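Local structure of D-glycero-D-manno-heptose 1-phosphate kinase (Bacteroides thetaiotaomicron, 3K85) at residues Y24-T36 / A163-N177. The protein probably phosphorylates D-glycero-D-manno-heptose 1-phosphate at the expense of ATP, as a member of the GHMP kinase family. Residues are numbered along the deposited sequence; the frame is centred on the assembly and turned at random.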
loop_
_atom_site.group_PDB
_atom_site.type_symbol
_atom_site.label_atom_id
_atom_site.label_comp_id
_atom_site.label_asym_id
_atom_site.label_seq_id
_atom_site.Cartn_x
_atom_site.Cartn_y
_atom_site.Cartn_z
ATOM N N TYR A 24 8.884 -23.562 8.938
ATOM C CA TYR A 24 8.930 -23.210 7.520
ATOM C C TYR A 24 9.202 -21.726 7.255
ATOM O O TYR A 24 9.987 -21.396 6.369
ATOM C CB TYR A 24 7.645 -23.613 6.785
ATOM C CG TYR A 24 7.744 -23.340 5.292
ATOM C CD1 TYR A 24 8.101 -24.350 4.392
ATOM C CD2 TYR A 24 7.584 -22.045 4.790
ATOM C CE1 TYR A 24 8.301 -24.074 3.037
ATOM C CE2 TYR A 24 7.782 -21.757 3.446
ATOM C CZ TYR A 24 8.142 -22.775 2.573
ATOM O OH TYR A 24 8.343 -22.476 1.242
ATOM N N SER A 25 8.559 -20.830 8.001
ATOM C CA SER A 25 8.790 -19.408 7.776
ATOM C C SER A 25 10.229 -19.020 8.105
ATOM O O SER A 25 10.828 -18.184 7.428
ATOM C CB SER A 25 7.819 -18.553 8.610
ATOM O OG SER A 25 8.131 -18.556 9.991
ATOM N N ASP A 26 10.786 -19.647 9.136
ATOM C CA ASP A 26 12.142 -19.349 9.574
ATOM C C ASP A 26 13.247 -19.937 8.692
ATOM O O ASP A 26 14.316 -19.344 8.533
ATOM C CB ASP A 26 12.315 -19.814 11.021
ATOM C CG ASP A 26 11.288 -19.199 11.947
ATOM O OD1 ASP A 26 11.115 -17.963 11.883
ATOM O OD2 ASP A 26 10.653 -19.939 12.736
ATOM N N ILE A 27 12.984 -21.094 8.104
ATOM C CA ILE A 27 13.965 -21.737 7.244
ATOM C C ILE A 27 13.970 -21.200 5.812
ATOM O O ILE A 27 15.011 -20.803 5.292
ATOM C CB ILE A 27 13.725 -23.263 7.210
ATOM C CG1 ILE A 27 13.918 -23.837 8.613
ATOM C CG2 ILE A 27 14.663 -23.928 6.195
ATOM C CD1 ILE A 27 13.348 -25.246 8.780
ATOM N N TYR A 28 12.802 -21.179 5.180
ATOM C CA TYR A 28 12.694 -20.732 3.795
ATOM C C TYR A 28 12.193 -19.304 3.636
ATOM O O TYR A 28 12.492 -18.643 2.635
ATOM C CB TYR A 28 11.757 -21.670 3.032
ATOM C CG TYR A 28 12.123 -23.130 3.161
ATOM C CD1 TYR A 28 13.132 -23.696 2.375
ATOM C CD2 TYR A 28 11.459 -23.948 4.070
ATOM C CE1 TYR A 28 13.467 -25.051 2.493
ATOM C CE2 TYR A 28 11.781 -25.299 4.201
ATOM C CZ TYR A 28 12.786 -25.849 3.411
ATOM O OH TYR A 28 13.099 -27.193 3.555
ATOM N N GLY A 29 11.427 -18.840 4.622
ATOM C CA GLY A 29 10.862 -17.503 4.572
ATOM C C GLY A 29 9.421 -17.613 4.109
ATOM O O GLY A 29 9.103 -18.435 3.246
ATOM N N GLY A 30 8.539 -16.794 4.676
ATOM C CA GLY A 30 7.140 -16.854 4.281
ATOM C C GLY A 30 6.623 -15.662 3.488
ATOM O O GLY A 30 7.199 -14.571 3.518
ATOM N N LEU A 31 5.526 -15.884 2.769
ATOM C CA LEU A 31 4.905 -14.836 1.974
ATOM C C LEU A 31 3.395 -14.967 2.081
ATOM O O LEU A 31 2.831 -16.038 1.835
ATOM C CB LEU A 31 5.356 -14.927 0.508
ATOM C CG LEU A 31 6.792 -14.460 0.261
ATOM C CD1 LEU A 31 7.142 -14.617 -1.207
ATOM C CD2 LEU A 31 6.943 -13.013 0.690
ATOM N N ILE A 32 2.743 -13.872 2.459
ATOM C CA ILE A 32 1.305 -13.880 2.625
ATOM C C ILE A 32 0.533 -12.686 2.084
ATOM O O ILE A 32 0.926 -11.528 2.251
ATOM C CB ILE A 32 0.951 -14.043 4.111
ATOM C CG1 ILE A 32 1.033 -15.526 4.476
ATOM C CG2 ILE A 32 -0.436 -13.460 4.402
ATOM C CD1 ILE A 32 0.606 -15.841 5.868
ATOM N N LEU A 33 -0.587 -12.983 1.437
ATOM C CA LEU A 33 -1.467 -11.946 0.924
ATOM C C LEU A 33 -2.819 -12.186 1.567
ATOM O O LEU A 33 -3.483 -13.175 1.274
ATOM C CB LEU A 33 -1.615 -12.028 -0.596
ATOM C CG LEU A 33 -2.459 -10.877 -1.159
ATOM C CD1 LEU A 33 -1.718 -9.570 -0.944
ATOM C CD2 LEU A 33 -2.720 -11.083 -2.636
ATOM N N ASN A 34 -3.212 -11.296 2.468
ATOM C CA ASN A 34 -4.506 -11.421 3.129
ATOM C C ASN A 34 -5.191 -10.058 3.227
ATOM O O ASN A 34 -4.588 -9.008 2.973
ATOM C CB ASN A 34 -4.358 -12.048 4.526
ATOM C CG ASN A 34 -3.423 -11.268 5.427
ATOM O OD1 ASN A 34 -3.257 -10.059 5.276
ATOM N ND2 ASN A 34 -2.810 -11.965 6.387
ATOM N N ALA A 35 -6.454 -10.078 3.616
ATOM C CA ALA A 35 -7.224 -8.844 3.693
ATOM C C ALA A 35 -8.296 -8.944 4.752
ATOM O O ALA A 35 -9.008 -9.942 4.815
ATOM C CB ALA A 35 -7.861 -8.568 2.337
ATOM N N THR A 36 -8.420 -7.909 5.573
ATOM C CA THR A 36 -9.423 -7.902 6.616
ATOM C C THR A 36 -10.818 -7.656 6.033
ATOM O O THR A 36 -10.958 -7.042 4.979
ATOM C CB THR A 36 -9.098 -6.849 7.660
ATOM O OG1 THR A 36 -8.764 -5.623 7.004
ATOM C CG2 THR A 36 -7.925 -7.312 8.522
ATOM N N ALA A 163 -2.685 -9.209 10.516
ATOM C CA ALA A 163 -3.818 -8.746 9.727
ATOM C C ALA A 163 -4.753 -7.935 10.630
ATOM O O ALA A 163 -5.153 -6.817 10.297
ATOM C CB ALA A 163 -4.555 -9.926 9.119
ATOM N N ALA A 164 -5.065 -8.479 11.797
ATOM C CA ALA A 164 -5.966 -7.802 12.715
ATOM C C ALA A 164 -5.497 -6.412 13.126
ATOM O O ALA A 164 -6.291 -5.468 13.147
ATOM C CB ALA A 164 -6.188 -8.663 13.956
ATOM N N ALA A 165 -4.214 -6.281 13.453
ATOM C CA ALA A 165 -3.674 -4.998 13.890
ATOM C C ALA A 165 -3.422 -3.982 12.776
ATOM O O ALA A 165 -3.556 -2.772 12.994
ATOM C CB ALA A 165 -2.376 -5.223 14.698
ATOM N N PHE A 166 -3.056 -4.471 11.593
ATOM C CA PHE A 166 -2.762 -3.595 10.459
ATOM C C PHE A 166 -3.961 -3.196 9.607
ATOM O O PHE A 166 -4.115 -2.016 9.300
ATOM C CB PHE A 166 -1.669 -4.223 9.590
ATOM C CG PHE A 166 -0.294 -4.106 10.192
ATOM C CD1 PHE A 166 0.571 -3.076 9.805
ATOM C CD2 PHE A 166 0.129 -5.005 11.176
ATOM C CE1 PHE A 166 1.839 -2.946 10.388
ATOM C CE2 PHE A 166 1.389 -4.885 11.764
ATOM C CZ PHE A 166 2.251 -3.851 11.369
ATOM N N GLY A 167 -4.798 -4.164 9.224
ATOM C CA GLY A 167 -5.974 -3.866 8.419
ATOM C C GLY A 167 -5.697 -3.672 6.940
ATOM O O GLY A 167 -4.558 -3.381 6.550
ATOM N N GLY A 168 -6.740 -3.842 6.122
ATOM C CA GLY A 168 -6.638 -3.684 4.673
ATOM C C GLY A 168 -6.064 -4.881 3.923
ATOM O O GLY A 168 -6.110 -6.004 4.420
ATOM N N PHE A 169 -5.567 -4.645 2.703
ATOM C CA PHE A 169 -4.922 -5.687 1.896
ATOM C C PHE A 169 -3.410 -5.589 2.195
ATOM O O PHE A 169 -2.763 -4.578 1.895
ATOM C CB PHE A 169 -5.149 -5.456 0.397
ATOM C CG PHE A 169 -6.512 -5.855 -0.082
ATOM C CD1 PHE A 169 -6.680 -6.983 -0.881
ATOM C CD2 PHE A 169 -7.637 -5.118 0.283
ATOM C CE1 PHE A 169 -7.953 -7.372 -1.303
ATOM C CE2 PHE A 169 -8.914 -5.501 -0.136
ATOM C CZ PHE A 169 -9.070 -6.627 -0.927
ATOM N N ASN A 170 -2.858 -6.636 2.797
ATOM C CA ASN A 170 -1.445 -6.656 3.155
ATOM C C ASN A 170 -0.682 -7.800 2.469
ATOM O O ASN A 170 -1.243 -8.857 2.176
ATOM C CB ASN A 170 -1.302 -6.769 4.684
ATOM C CG ASN A 170 -1.746 -5.504 5.413
ATOM O OD1 ASN A 170 -2.544 -5.552 6.355
ATOM N ND2 ASN A 170 -1.217 -4.360 4.985
ATOM N N TYR A 171 0.589 -7.549 2.173
ATOM C CA TYR A 171 1.481 -8.543 1.579
ATOM C C TYR A 171 2.552 -8.587 2.650
ATOM O O TYR A 171 3.337 -7.650 2.798
ATOM C CB TYR A 171 2.062 -8.039 0.270
ATOM C CG TYR A 171 3.000 -9.001 -0.430
ATOM C CD1 TYR A 171 2.506 -10.079 -1.155
ATOM C CD2 TYR A 171 4.383 -8.787 -0.428
ATOM C CE1 TYR A 171 3.355 -10.922 -1.873
ATOM C CE2 TYR A 171 5.239 -9.621 -1.137
ATOM C CZ TYR A 171 4.714 -10.687 -1.858
ATOM O OH TYR A 171 5.542 -11.527 -2.559
HETATM N N MSE A 172 2.551 -9.663 3.422
HETATM C CA MSE A 172 3.478 -9.815 4.531
HETATM C C MSE A 172 4.643 -10.732 4.226
HETATM O O MSE A 172 4.488 -11.787 3.600
HETATM C CB MSE A 172 2.730 -10.344 5.754
HETATM C CG MSE A 172 1.349 -9.730 5.920
HETATM SE SE MSE A 172 0.416 -10.275 7.523
HETATM C CE MSE A 172 -0.353 -8.540 8.007
ATOM N N GLU A 173 5.818 -10.315 4.679
ATOM C CA GLU A 173 7.028 -11.092 4.484
ATOM C C GLU A 173 7.450 -11.592 5.851
ATOM O O GLU A 173 7.815 -10.808 6.720
ATOM C CB GLU A 173 8.119 -10.215 3.863
ATOM C CG GLU A 173 7.871 -9.904 2.394
ATOM C CD GLU A 173 8.824 -8.858 1.828
ATOM O OE1 GLU A 173 8.577 -7.648 2.026
ATOM O OE2 GLU A 173 9.829 -9.246 1.186
ATOM N N PHE A 174 7.340 -12.900 6.048
ATOM C CA PHE A 174 7.727 -13.530 7.300
ATOM C C PHE A 174 9.076 -14.141 6.982
ATOM O O PHE A 174 9.193 -15.308 6.590
ATOM C CB PHE A 174 6.702 -14.589 7.689
ATOM C CG PHE A 174 5.355 -14.013 8.028
ATOM C CD1 PHE A 174 5.148 -13.374 9.248
ATOM C CD2 PHE A 174 4.312 -14.054 7.106
ATOM C CE1 PHE A 174 3.927 -12.782 9.549
ATOM C CE2 PHE A 174 3.082 -13.462 7.395
ATOM C CZ PHE A 174 2.889 -12.824 8.619
ATOM N N LEU A 175 10.089 -13.299 7.129
ATOM C CA LEU A 175 11.464 -13.640 6.831
ATOM C C LEU A 175 12.094 -14.656 7.770
ATOM O O LEU A 175 11.566 -14.955 8.844
ATOM C CB LEU A 175 12.288 -12.352 6.815
ATOM C CG LEU A 175 11.681 -11.303 5.875
ATOM C CD1 LEU A 175 12.311 -9.941 6.109
ATOM C CD2 LEU A 175 11.862 -11.756 4.435
ATOM N N GLN A 176 13.225 -15.200 7.327
ATOM C CA GLN A 176 13.985 -16.170 8.102
ATOM C C GLN A 176 14.455 -15.409 9.338
ATOM O O GLN A 176 14.512 -14.177 9.313
ATOM C CB GLN A 176 15.176 -16.645 7.269
ATOM C CG GLN A 176 14.765 -17.272 5.939
ATOM C CD GLN A 176 15.847 -17.182 4.876
ATOM O OE1 GLN A 176 16.137 -16.101 4.358
ATOM N NE2 GLN A 176 16.450 -18.320 4.548
ATOM N N ASN A 177 14.781 -16.116 10.419
ATOM C CA ASN A 177 15.224 -15.426 11.628
ATOM C C ASN A 177 14.087 -14.512 12.063
ATOM O O ASN A 177 14.290 -13.345 12.403
ATOM C CB ASN A 177 16.474 -14.600 11.319
ATOM C CG ASN A 177 17.719 -15.455 11.210
ATOM O OD1 ASN A 177 18.357 -15.754 12.221
ATOM N ND2 ASN A 177 18.064 -15.865 9.986
HETATM O O HOH W 1 -4.720 -7.843 6.170
#
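I27 O takes the side-chain amide of Q176, NE2 at 3.0 Å and lying above the carbonyl plane, which links the short helix 24-27 to the chain around Q176. At G30 the antiparallel pairing begins: it and F174 bond to each other, and with no side chain at G30 the CB of F174 packs against its CA. L31 spreads its two methyls near the hydroxyl of Y171, CD1 3.7 Å from OH, while CD2 lies alongside E173 CG. On the opposite face I32 presents CB in plane at the edge of the F174 ring, with CD1 3.8 Å from CE2. L33 has CG anti to the backbone N (chi1 -176°), which puts CD1 3.2 Å from N170 O and at the edge of the Y171 ring, near its plane. In N34, chi1 57° sets CG between the backbone N and the carbonyl carbon; this brings OD1 to a water that bridges to G168 O, and ND2, hydrogen-bonded to Q159 OE1, to 3.8 Å from M172 SE. A35 CB stands over the centre of the F169 ring, 3.7 Å from its centroid in a CH-pi contact. T36 OG1 accepts from G168 N at 2.8 Å and also bonds I332 O; a valine here would probably leave both without that partner. The backbone ladder thus fixes the register, while G168, Q159 and I332 satisfy the buried polar ends of N34 and T36, partly through water, around the glycine turn after helix 159-166.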